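Local coordinates for protein probable enoyl-CoA hydratase/isomerase (Pseudomonas aeruginosa, PDB 7BOR) that binds coenzyme A in a crotonase-fold pocket and is probably a delta(3)-delta(2)-enoyl-CoA isomerase, at residues Asn25-Arg29 with Ala30-Arg34; Ser62-Ile66 with Leu67-Glu71; Glu205-Arg208 with Leu209-Pro213. All coordinates share one frame; numbering follows the deposited sequence.

Contact 1 (Asn25-Arg29 with Ala30-Arg34); sequences NALTR and AMYSR. With COA (coenzyme A), chain C.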
loop_
_atom_site.group_PDB
_atom_site.type_symbol
_atom_site.label_atom_id
_atom_site.label_comp_id
_atom_site.label_asym_id
_atom_site.label_seq_id
_atom_site.Cartn_x
_atom_site.Cartn_y
_atom_site.Cartn_z
ATOM N N ASN A 25 0.417 12.958 3.229
ATOM C CA ASN A 25 1.207 12.061 2.394
ATOM C C ASN A 25 0.445 11.545 1.168
ATOM O O ASN A 25 0.700 10.423 0.690
ATOM C CB ASN A 25 1.762 10.881 3.219
ATOM C CG ASN A 25 2.870 11.317 4.203
ATOM O OD1 ASN A 25 3.531 12.329 4.001
ATOM N ND2 ASN A 25 3.065 10.540 5.267
ATOM N N ALA A 26 -0.456 12.365 0.631
ATOM C CA ALA A 26 -1.198 11.999 -0.579
ATOM C C ALA A 26 -0.232 11.753 -1.721
ATOM O O ALA A 26 0.716 12.516 -1.916
ATOM C CB ALA A 26 -2.198 13.090 -0.937
ATOM N N LEU A 27 -0.437 10.661 -2.445
ATOM C CA LEU A 27 0.571 10.171 -3.375
ATOM C C LEU A 27 0.389 10.757 -4.776
ATOM O O LEU A 27 -0.593 10.445 -5.465
ATOM C CB LEU A 27 0.518 8.650 -3.454
ATOM C CG LEU A 27 0.742 7.901 -2.135
ATOM C CD1 LEU A 27 0.346 6.488 -2.326
ATOM C CD2 LEU A 27 2.188 8.008 -1.831
ATOM N N THR A 28 1.394 11.506 -5.220
ATOM C CA THR A 28 1.470 12.109 -6.551
ATOM C C THR A 28 2.168 11.204 -7.570
ATOM O O THR A 28 2.798 10.199 -7.231
ATOM C CB THR A 28 2.220 13.434 -6.478
ATOM O OG1 THR A 28 3.597 13.144 -6.214
ATOM C CG2 THR A 28 1.609 14.331 -5.389
ATOM N N ARG A 29 2.032 11.564 -8.855
ATOM C CA ARG A 29 2.680 10.773 -9.905
ATOM C C ARG A 29 4.188 10.681 -9.672
ATOM O O ARG A 29 4.808 9.653 -9.955
ATOM C CB ARG A 29 2.382 11.389 -11.279
ATOM C CG ARG A 29 0.936 11.223 -11.810
ATOM C CD ARG A 29 0.757 11.921 -13.189
ATOM N NE ARG A 29 0.882 13.388 -13.089
ATOM C CZ ARG A 29 -0.144 14.248 -13.114
ATOM N NH1 ARG A 29 -1.392 13.804 -13.258
ATOM N NH2 ARG A 29 0.073 15.568 -13.007
ATOM N N ALA A 30 4.796 11.749 -9.156
ATOM C CA ALA A 30 6.237 11.753 -8.935
ATOM C C ALA A 30 6.620 10.908 -7.715
ATOM O O ALA A 30 7.718 10.334 -7.664
ATOM C CB ALA A 30 6.728 13.200 -8.777
ATOM N N MET A 31 5.716 10.777 -6.749
ATOM C CA MET A 31 5.988 9.891 -5.621
ATOM C C MET A 31 5.883 8.447 -6.041
ATOM O O MET A 31 6.769 7.639 -5.731
ATOM C CB MET A 31 5.033 10.212 -4.487
ATOM C CG MET A 31 5.371 11.544 -3.824
ATOM S SD MET A 31 3.975 12.201 -2.951
ATOM C CE MET A 31 4.069 11.200 -1.443
ATOM N N TYR A 32 4.846 8.114 -6.814
ATOM C CA TYR A 32 4.725 6.757 -7.308
ATOM C C TYR A 32 5.939 6.371 -8.137
ATOM O O TYR A 32 6.392 5.214 -8.113
ATOM C CB TYR A 32 3.473 6.631 -8.163
ATOM C CG TYR A 32 2.172 6.605 -7.436
ATOM C CD1 TYR A 32 1.914 5.612 -6.515
ATOM C CD2 TYR A 32 1.164 7.507 -7.728
ATOM C CE1 TYR A 32 0.690 5.529 -5.864
ATOM C CE2 TYR A 32 -0.061 7.433 -7.078
ATOM C CZ TYR A 32 -0.279 6.425 -6.137
ATOM O OH TYR A 32 -1.466 6.289 -5.486
ATOM N N SER A 33 6.414 7.311 -8.968
ATOM C CA SER A 33 7.544 7.031 -9.845
ATOM C C SER A 33 8.815 6.805 -9.034
ATOM O O SER A 33 9.552 5.850 -9.304
ATOM C CB SER A 33 7.701 8.176 -10.861
ATOM O OG SER A 33 6.667 8.103 -11.845
ATOM N N ARG A 34 9.056 7.637 -8.012
ATOM C CA ARG A 34 10.241 7.459 -7.175
ATOM C C ARG A 34 10.189 6.112 -6.462
ATOM O O ARG A 34 11.191 5.386 -6.418
ATOM C CB ARG A 34 10.377 8.622 -6.183
ATOM C CG ARG A 34 11.582 8.512 -5.208
ATOM C CD ARG A 34 12.742 9.397 -5.585
ATOM N NE ARG A 34 14.035 8.841 -5.177
ATOM C CZ ARG A 34 14.556 7.715 -5.674
ATOM N NH1 ARG A 34 15.745 7.259 -5.276
ATOM N NH2 ARG A 34 13.862 7.014 -6.552
HETATM N N1A COA C . -5.581 14.157 -2.246
HETATM C C2A COA C . -5.381 15.500 -2.361
HETATM N N3A COA C . -5.290 16.304 -1.259
HETATM C C4A COA C . -5.389 15.706 -0.060
HETATM C C5A COA C . -5.583 14.378 0.078
HETATM C C6A COA C . -5.686 13.589 -1.049
HETATM N N6A COA C . -5.882 12.133 -1.092
HETATM N N7A COA C . -5.652 14.071 1.403
HETATM C C8A COA C . -5.507 15.212 2.113
HETATM N N9A COA C . -5.368 16.159 1.192
HETATM C C1B COA C . -5.130 17.544 1.648
HETATM C C2B COA C . -6.471 18.365 2.021
HETATM O O2B COA C . -7.150 18.731 0.755
HETATM C C3B COA C . -5.943 19.349 2.692
HETATM O O3B COA C . -5.307 20.332 1.774
HETATM P P3B COA C . -5.041 21.876 2.200
HETATM O O7A COA C . -4.550 21.978 3.630
HETATM O O8A COA C . -6.345 22.607 2.030
HETATM O O9A COA C . -3.970 22.405 1.293
HETATM C C4B COA C . -4.773 18.768 3.524
HETATM O O4B COA C . -4.310 17.564 2.675
HETATM C C5B COA C . -5.128 18.332 4.821
HETATM O O5B COA C . -6.018 17.281 4.624
HETATM P P1A COA C . -7.351 17.195 5.567
HETATM O O1A COA C . -8.419 16.315 4.951
HETATM O O2A COA C . -7.958 18.543 5.885
HETATM O O3A COA C . -6.788 16.564 6.982
HETATM P P2A COA C . -7.832 15.638 7.863
HETATM O O4A COA C . -7.145 15.337 9.192
HETATM O O5A COA C . -9.089 16.449 7.956
HETATM O O6A COA C . -8.243 14.252 7.044
HETATM C CBP COA C . -7.912 12.175 5.893
HETATM C CCP COA C . -7.281 13.191 6.912
HETATM C CDP COA C . -6.785 11.235 5.332
HETATM C CEP COA C . -9.001 11.319 6.587
HETATM C CAP COA C . -8.557 13.099 4.810
HETATM O OAP COA C . -7.558 13.958 4.352
HETATM C C9P COA C . -9.086 12.329 3.600
HETATM O O9P COA C . -10.096 11.690 3.640
HETATM N N8P COA C . -8.276 12.455 2.370
HETATM C C7P COA C . -8.645 11.769 1.130
HETATM C C6P COA C . -8.681 10.224 1.333
HETATM C C5P COA C . -9.054 9.629 -0.063
HETATM O O5P COA C . -10.152 9.677 -0.498
HETATM N N4P COA C . -7.992 8.995 -0.822
HETATM C C3P COA C . -8.275 8.476 -2.137
HETATM C C2P COA C . -8.953 7.135 -2.044
HETATM S S1P COA C . -9.183 6.657 -3.772
#
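Thr28 and Met31 meet in a local capping contact, where the loop that follows strand 13-18 turns into helix 29-44. Thr28 is the N-cap: its OG1 accepts from Met31 N at 3.2 Å. The hydroxyl can do this because chi1 of 70° places OG1 between the backbone N and the carbonyl carbon, facing the first turn. Met31 answers with its side chain. With CG anti to the carbonyl carbon and the chain extended at chi2, SD comes back to Thr28 N, 3.5 Å away; the angle of 176° is nearly straight, but the bond to sulfur is weak. The pair thus forms a capping box, its return half made by a thioether where the usual partner is a carboxylate or amide. The main-chain bond from Tyr32 N to Thr28 O, 3.0 Å, closes the first helical turn, and Ser33 N donates to Arg29 O one residue further on.

Apolar contacts seal the same turn. The bend of Met31 at chi3 turns its methyl CE toward Leu27 CD2, 3.7 Å away, the two side chains crossing at about a right angle. Leu27 CB sits over one face of the Tyr32 ring, 4.0 Å from its centroid and 27° off the ring normal, a CH-pi contact; CD1 of the same leucine continues toward the phenol end, 3.6 Å from Tyr32 OH. That hydroxyl is hydrogen-bonded to Asn64 OD1, so the ring spans from the helix to the CoA-binding loop. Earlier in the loop, Asn25 is held by Arg20 N and Phe60 O through its amide. Ala26 brings the loop to the ligand: its CB packs 3.5 Å from C6A of the coenzyme A adenine.

Contact 2 (Ser62-Ile66 with Leu67-Glu71); sequences SGNDI and LDFLE. With COA (coenzyme A), chain C.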
loop_
_atom_site.group_PDB
_atom_site.type_symbol
_atom_site.label_atom_id
_atom_site.label_comp_id
_atom_site.label_asym_id
_atom_site.label_seq_id
_atom_site.Cartn_x
_atom_site.Cartn_y
_atom_site.Cartn_z
ATOM N N SER A 62 -2.852 9.282 2.863
ATOM C CA SER A 62 -4.273 9.407 2.536
ATOM C C SER A 62 -4.594 8.832 1.162
ATOM O O SER A 62 -5.733 8.954 0.691
ATOM C CB SER A 62 -4.737 10.874 2.640
ATOM O OG SER A 62 -3.915 11.793 1.922
ATOM N N GLY A 63 -3.636 8.156 0.531
ATOM C CA GLY A 63 -3.899 7.510 -0.726
ATOM C C GLY A 63 -3.601 8.453 -1.874
ATOM O O GLY A 63 -2.934 9.502 -1.734
ATOM N N ASN A 64 -4.131 8.069 -3.030
ATOM C CA ASN A 64 -3.861 8.786 -4.271
ATOM C C ASN A 64 -4.169 10.265 -4.130
ATOM O O ASN A 64 -5.157 10.659 -3.517
ATOM C CB ASN A 64 -4.678 8.196 -5.421
ATOM C CG ASN A 64 -3.925 8.190 -6.710
ATOM O OD1 ASN A 64 -3.375 7.165 -7.110
ATOM N ND2 ASN A 64 -3.880 9.336 -7.377
ATOM N N ASP A 65 -3.296 11.092 -4.691
ATOM C CA ASP A 65 -3.628 12.504 -4.814
ATOM C C ASP A 65 -4.890 12.664 -5.658
ATOM O O ASP A 65 -4.924 12.225 -6.810
ATOM C CB ASP A 65 -2.463 13.241 -5.452
ATOM C CG ASP A 65 -2.594 14.727 -5.307
ATOM O OD1 ASP A 65 -3.599 15.264 -5.807
ATOM O OD2 ASP A 65 -1.718 15.357 -4.676
ATOM N N ILE A 66 -5.925 13.278 -5.089
ATOM C CA ILE A 66 -7.220 13.329 -5.773
ATOM C C ILE A 66 -7.209 14.341 -6.930
ATOM O O ILE A 66 -7.872 14.137 -7.956
ATOM C CB ILE A 66 -8.326 13.644 -4.746
ATOM C CG1 ILE A 66 -8.508 12.432 -3.825
ATOM C CG2 ILE A 66 -9.630 14.021 -5.432
ATOM C CD1 ILE A 66 -9.695 12.496 -2.932
ATOM N N LEU A 67 -6.505 15.462 -6.754
ATOM C CA LEU A 67 -6.274 16.393 -7.856
ATOM C C LEU A 67 -5.689 15.685 -9.059
ATOM O O LEU A 67 -6.117 15.911 -10.196
ATOM C CB LEU A 67 -5.324 17.510 -7.424
ATOM C CG LEU A 67 -5.944 18.665 -6.646
ATOM C CD1 LEU A 67 -4.976 19.831 -6.647
ATOM C CD2 LEU A 67 -7.247 19.073 -7.265
ATOM N N ASP A 68 -4.677 14.841 -8.830
ATOM C CA ASP A 68 -4.141 14.049 -9.922
ATOM C C ASP A 68 -5.240 13.228 -10.572
ATOM O O ASP A 68 -5.306 13.132 -11.803
ATOM C CB ASP A 68 -3.016 13.151 -9.422
ATOM C CG ASP A 68 -1.717 13.906 -9.213
ATOM O OD1 ASP A 68 -1.755 15.072 -8.716
ATOM O OD2 ASP A 68 -0.661 13.306 -9.518
ATOM N N PHE A 69 -6.129 12.651 -9.757
ATOM C CA PHE A 69 -7.215 11.833 -10.290
ATOM C C PHE A 69 -8.160 12.660 -11.151
ATOM O O PHE A 69 -8.660 12.178 -12.176
ATOM C CB PHE A 69 -8.007 11.181 -9.150
ATOM C CG PHE A 69 -7.553 9.804 -8.810
ATOM C CD1 PHE A 69 -6.568 9.169 -9.568
ATOM C CD2 PHE A 69 -8.108 9.128 -7.740
ATOM C CE1 PHE A 69 -6.152 7.886 -9.281
ATOM C CE2 PHE A 69 -7.678 7.856 -7.428
ATOM C CZ PHE A 69 -6.707 7.229 -8.206
ATOM N N LEU A 70 -8.412 13.891 -10.740
ATOM C CA LEU A 70 -9.373 14.756 -11.406
ATOM C C LEU A 70 -8.784 15.388 -12.664
ATOM O O LEU A 70 -9.460 15.447 -13.690
ATOM C CB LEU A 70 -9.833 15.840 -10.437
ATOM C CG LEU A 70 -10.889 15.377 -9.429
ATOM C CD1 LEU A 70 -11.018 16.376 -8.269
ATOM C CD2 LEU A 70 -12.254 15.145 -10.112
ATOM N N GLU A 71 -7.534 15.863 -12.602
ATOM C CA GLU A 71 -6.947 16.608 -13.708
ATOM C C GLU A 71 -6.453 15.697 -14.814
ATOM O O GLU A 71 -6.486 16.080 -15.991
ATOM C CB GLU A 71 -5.768 17.460 -13.243
ATOM C CG GLU A 71 -6.151 18.703 -12.486
ATOM C CD GLU A 71 -4.939 19.472 -12.009
ATOM O OE1 GLU A 71 -3.796 19.052 -12.333
ATOM O OE2 GLU A 71 -5.137 20.499 -11.332
HETATM N N1A COA C . -5.581 14.157 -2.246
HETATM C C2A COA C . -5.381 15.500 -2.361
HETATM N N3A COA C . -5.290 16.304 -1.259
HETATM C C4A COA C . -5.389 15.706 -0.060
HETATM C C5A COA C . -5.583 14.378 0.078
HETATM C C6A COA C . -5.686 13.589 -1.049
HETATM N N6A COA C . -5.882 12.133 -1.092
HETATM N N7A COA C . -5.652 14.071 1.403
HETATM C C8A COA C . -5.507 15.212 2.113
HETATM N N9A COA C . -5.368 16.159 1.192
HETATM C C1B COA C . -5.130 17.544 1.648
HETATM C C2B COA C . -6.471 18.365 2.021
HETATM O O2B COA C . -7.150 18.731 0.755
HETATM C C3B COA C . -5.943 19.349 2.692
HETATM O O3B COA C . -5.307 20.332 1.774
HETATM P P3B COA C . -5.041 21.876 2.200
HETATM O O7A COA C . -4.550 21.978 3.630
HETATM O O8A COA C . -6.345 22.607 2.030
HETATM O O9A COA C . -3.970 22.405 1.293
HETATM C C4B COA C . -4.773 18.768 3.524
HETATM O O4B COA C . -4.310 17.564 2.675
HETATM C C5B COA C . -5.128 18.332 4.821
HETATM O O5B COA C . -6.018 17.281 4.624
HETATM P P1A COA C . -7.351 17.195 5.567
HETATM O O1A COA C . -8.419 16.315 4.951
HETATM O O2A COA C . -7.958 18.543 5.885
HETATM O O3A COA C . -6.788 16.564 6.982
HETATM P P2A COA C . -7.832 15.638 7.863
HETATM O O4A COA C . -7.145 15.337 9.192
HETATM O O5A COA C . -9.089 16.449 7.956
HETATM O O6A COA C . -8.243 14.252 7.044
HETATM C CBP COA C . -7.912 12.175 5.893
HETATM C CCP COA C . -7.281 13.191 6.912
HETATM C CDP COA C . -6.785 11.235 5.332
HETATM C CEP COA C . -9.001 11.319 6.587
HETATM C CAP COA C . -8.557 13.099 4.810
HETATM O OAP COA C . -7.558 13.958 4.352
HETATM C C9P COA C . -9.086 12.329 3.600
HETATM O O9P COA C . -10.096 11.690 3.640
HETATM N N8P COA C . -8.276 12.455 2.370
HETATM C C7P COA C . -8.645 11.769 1.130
HETATM C C6P COA C . -8.681 10.224 1.333
HETATM C C5P COA C . -9.054 9.629 -0.063
HETATM O O5P COA C . -10.152 9.677 -0.498
HETATM N N4P COA C . -7.992 8.995 -0.822
HETATM C C3P COA C . -8.275 8.476 -2.137
HETATM C C2P COA C . -8.953 7.135 -2.044
HETATM S S1P COA C . -9.183 6.657 -3.772
#
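Asp65 caps helix 66-71 by accepting from Asp68 N, and three kinds of interaction hold this local turn, at the end of the CoA-binding loop, together. Among the hydrogen bonds, the capping one runs from Asp68 N to Asp65 OD1 at 3.2 Å, reaching that oxygen from above the carboxylate plane. Asp65 CG lies opposite its own main-chain N (chi1 -166°), which swings the carboxylate over the first turn; OD2 is engaged by a salt bridge to Arg20. Asp65 O takes two donors, Phe69 N at 3.2 Å and Asn64 ND2 at 3.1 Å; ND2 stands above the carbonyl plane of Asp65, while Asp65 O lies in the amide plane of Asn64.

The stacking is between Asn64 and Phe69. Amide and ring planes are only 12° apart, with ND2 3.3 Å above the ring plane and displaced toward its rim, while Asn64 CB adds a CH-pi contact over the same ring. The amide's OD1 is hydrogen-bonded to Tyr32. Apolar packing is lighter: Ile66 and Leu70 run side by side.

Toward coenzyme A the backbone does the recognition. Asn64 O accepts from N6A and Ile66 N donates to N1A at 3.0 Å, pairing with the Watson-Crick edge of the adenine, while Ser62 O receives N4P of the pantetheine arm at 2.7 Å. Because Asp65 OD1 and Asp68 OD1 stand 3.4 Å apart, their like charges probably disfavour each other; Arg20 on Asp65 OD2, Arg29 N donating to Asp68 OD2 and the helix N-terminus would be expected to offset this.

Contact 3 (Glu205-Arg208 with Leu209-Pro213); sequences ESKR and LMKAP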
loop_
_atom_site.group_PDB
_atom_site.type_symbol
_atom_site.label_atom_id
_atom_site.label_comp_id
_atom_site.label_asym_id
_atom_site.label_seq_id
_atom_site.Cartn_x
_atom_site.Cartn_y
_atom_site.Cartn_z
ATOM N N GLU A 205 12.967 -17.283 -1.604
ATOM C CA GLU A 205 12.277 -18.410 -2.203
ATOM C C GLU A 205 11.031 -18.792 -1.435
ATOM O O GLU A 205 10.072 -19.261 -2.043
ATOM C CB GLU A 205 13.182 -19.619 -2.270
ATOM C CG GLU A 205 12.692 -20.665 -3.177
ATOM C CD GLU A 205 13.787 -21.116 -4.088
ATOM O OE1 GLU A 205 14.686 -21.829 -3.582
ATOM O OE2 GLU A 205 13.771 -20.710 -5.281
ATOM N N SER A 206 11.031 -18.669 -0.100
ATOM C CA SER A 206 9.785 -18.909 0.619
ATOM C C SER A 206 8.715 -17.934 0.155
ATOM O O SER A 206 7.552 -18.303 -0.033
ATOM C CB SER A 206 10.035 -18.788 2.132
ATOM O OG SER A 206 10.779 -19.906 2.590
ATOM N N LYS A 207 9.086 -16.673 -0.005
ATOM C CA LYS A 207 8.108 -15.681 -0.419
ATOM C C LYS A 207 7.607 -15.985 -1.820
ATOM O O LYS A 207 6.408 -15.857 -2.097
ATOM C CB LYS A 207 8.699 -14.274 -0.329
ATOM C CG LYS A 207 7.782 -13.185 -0.912
ATOM C CD LYS A 207 8.282 -11.750 -0.643
ATOM C CE LYS A 207 7.486 -10.726 -1.477
ATOM N NZ LYS A 207 7.776 -9.354 -1.068
ATOM N N ARG A 208 8.489 -16.465 -2.703
ATOM C CA ARG A 208 8.021 -16.817 -4.042
ATOM C C ARG A 208 7.053 -17.985 -3.984
ATOM O O ARG A 208 5.998 -17.963 -4.622
ATOM C CB ARG A 208 9.211 -17.120 -4.935
ATOM C CG ARG A 208 8.810 -17.158 -6.434
ATOM C CD ARG A 208 9.895 -17.751 -7.315
ATOM N NE ARG A 208 10.299 -19.111 -6.948
ATOM C CZ ARG A 208 9.539 -20.219 -7.025
ATOM N NH1 ARG A 208 10.086 -21.391 -6.685
ATOM N NH2 ARG A 208 8.249 -20.182 -7.414
ATOM N N LEU A 209 7.353 -19.011 -3.188
ATOM C CA LEU A 209 6.417 -20.125 -3.123
ATOM C C LEU A 209 5.076 -19.698 -2.551
ATOM O O LEU A 209 4.043 -20.296 -2.888
ATOM C CB LEU A 209 6.994 -21.246 -2.276
ATOM C CG LEU A 209 8.151 -22.014 -2.938
ATOM C CD1 LEU A 209 8.867 -22.956 -2.001
ATOM C CD2 LEU A 209 7.480 -22.776 -4.061
ATOM N N MET A 210 5.086 -18.709 -1.640
ATOM C CA MET A 210 3.853 -18.234 -1.026
ATOM C C MET A 210 3.022 -17.448 -2.014
ATOM O O MET A 210 1.797 -17.415 -1.896
ATOM C CB MET A 210 4.155 -17.352 0.187
ATOM C CG MET A 210 4.660 -18.080 1.475
ATOM S SD MET A 210 5.163 -16.854 2.656
ATOM C CE MET A 210 3.519 -16.246 3.136
ATOM N N LYS A 211 3.662 -16.757 -2.972
ATOM C CA LYS A 211 2.861 -16.013 -3.946
ATOM C C LYS A 211 2.560 -16.830 -5.198
ATOM O O LYS A 211 1.613 -16.493 -5.932
ATOM C CB LYS A 211 3.559 -14.679 -4.319
ATOM C CG LYS A 211 3.740 -13.760 -3.137
ATOM C CD LYS A 211 3.440 -12.336 -3.481
ATOM C CE LYS A 211 3.795 -11.452 -2.307
ATOM N NZ LYS A 211 4.177 -10.035 -2.685
ATOM N N ALA A 212 3.321 -17.898 -5.448
ATOM C CA ALA A 212 3.226 -18.567 -6.753
ATOM C C ALA A 212 1.826 -19.057 -7.083
ATOM O O ALA A 212 1.374 -18.869 -8.229
ATOM C CB ALA A 212 4.226 -19.730 -6.820
ATOM N N PRO A 213 1.100 -19.703 -6.184
ATOM C CA PRO A 213 -0.215 -20.235 -6.578
ATOM C C PRO A 213 -1.230 -19.166 -6.897
ATOM O O PRO A 213 -2.244 -19.501 -7.515
ATOM C CB PRO A 213 -0.659 -21.049 -5.364
ATOM C CG PRO A 213 0.636 -21.207 -4.511
ATOM C CD PRO A 213 1.478 -20.038 -4.801
HETATM O O HOH W 1 5.819 -7.649 -2.364
#
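Arg208 O is approached by two backbone donors from the following turn, both in weak bonds. Ala212 N comes to 2.8 Å from Arg208 O. Lys211 N stands slightly further from the same oxygen, at 3.1 Å. The preceding bonds of the ladder are more regular. Leu209 N reaches Glu205 O at 3.0 Å with an N-H...O angle of 164°, and Met210 N and Lys211 N donate in the same i to i-4 manner to Ser206 O and Lys207 O. The stretch therefore belongs to the long helix 200-233 and kinks at Pro213, whose N has no hydrogen to give to the turn before.

Side chains meet along the helix surface. Lys207 and Lys211, one turn apart, lie side by side and point the same way. Lys207 is extended throughout, with CG opposite the backbone N (chi1 173°), and its CE comes to 3.6 Å from Lys211 NZ. One water accepts from both ammonium groups, at 2.9 Å from Lys207 NZ and, in a weak bond, from Lys211 NZ. With the two NZ atoms 4.0 Å apart, the like charges would be expected to repel, an effect probably tempered by the water, by a salt bridge from Lys207 NZ to Asp115 and by its hydrogen bond to Lys93 O. The Arg208 chain bends at chi3, laying one guanidinium face over Leu209 N, with NH1 3.9 Å from Leu209 CD2 and the NH2 end near the Ala212 methyl.

Contacts 1 and 2 touch each other and both meet coenzyme A, their centres 10 Å apart, whereas contact 3 lies on the opposite side of the chain's centre. The two loops are joined by Tyr32 OH to Asn64 OD1 at 2.7 Å and by Leu27 N to Gly63 O at 2.8 Å, both probable hydrogen bonds. Thr28 CG2 also packs 3.6 Å from Asp65 OD2, so the two N-cap residues touch. Arg248 also binds the ligand. Contact 3, on helix 200-233, has its centre 28 Å from that of contact 1 and 33 Å from that of contact 2, with nearest atoms about 16 Å and about 19 Å away.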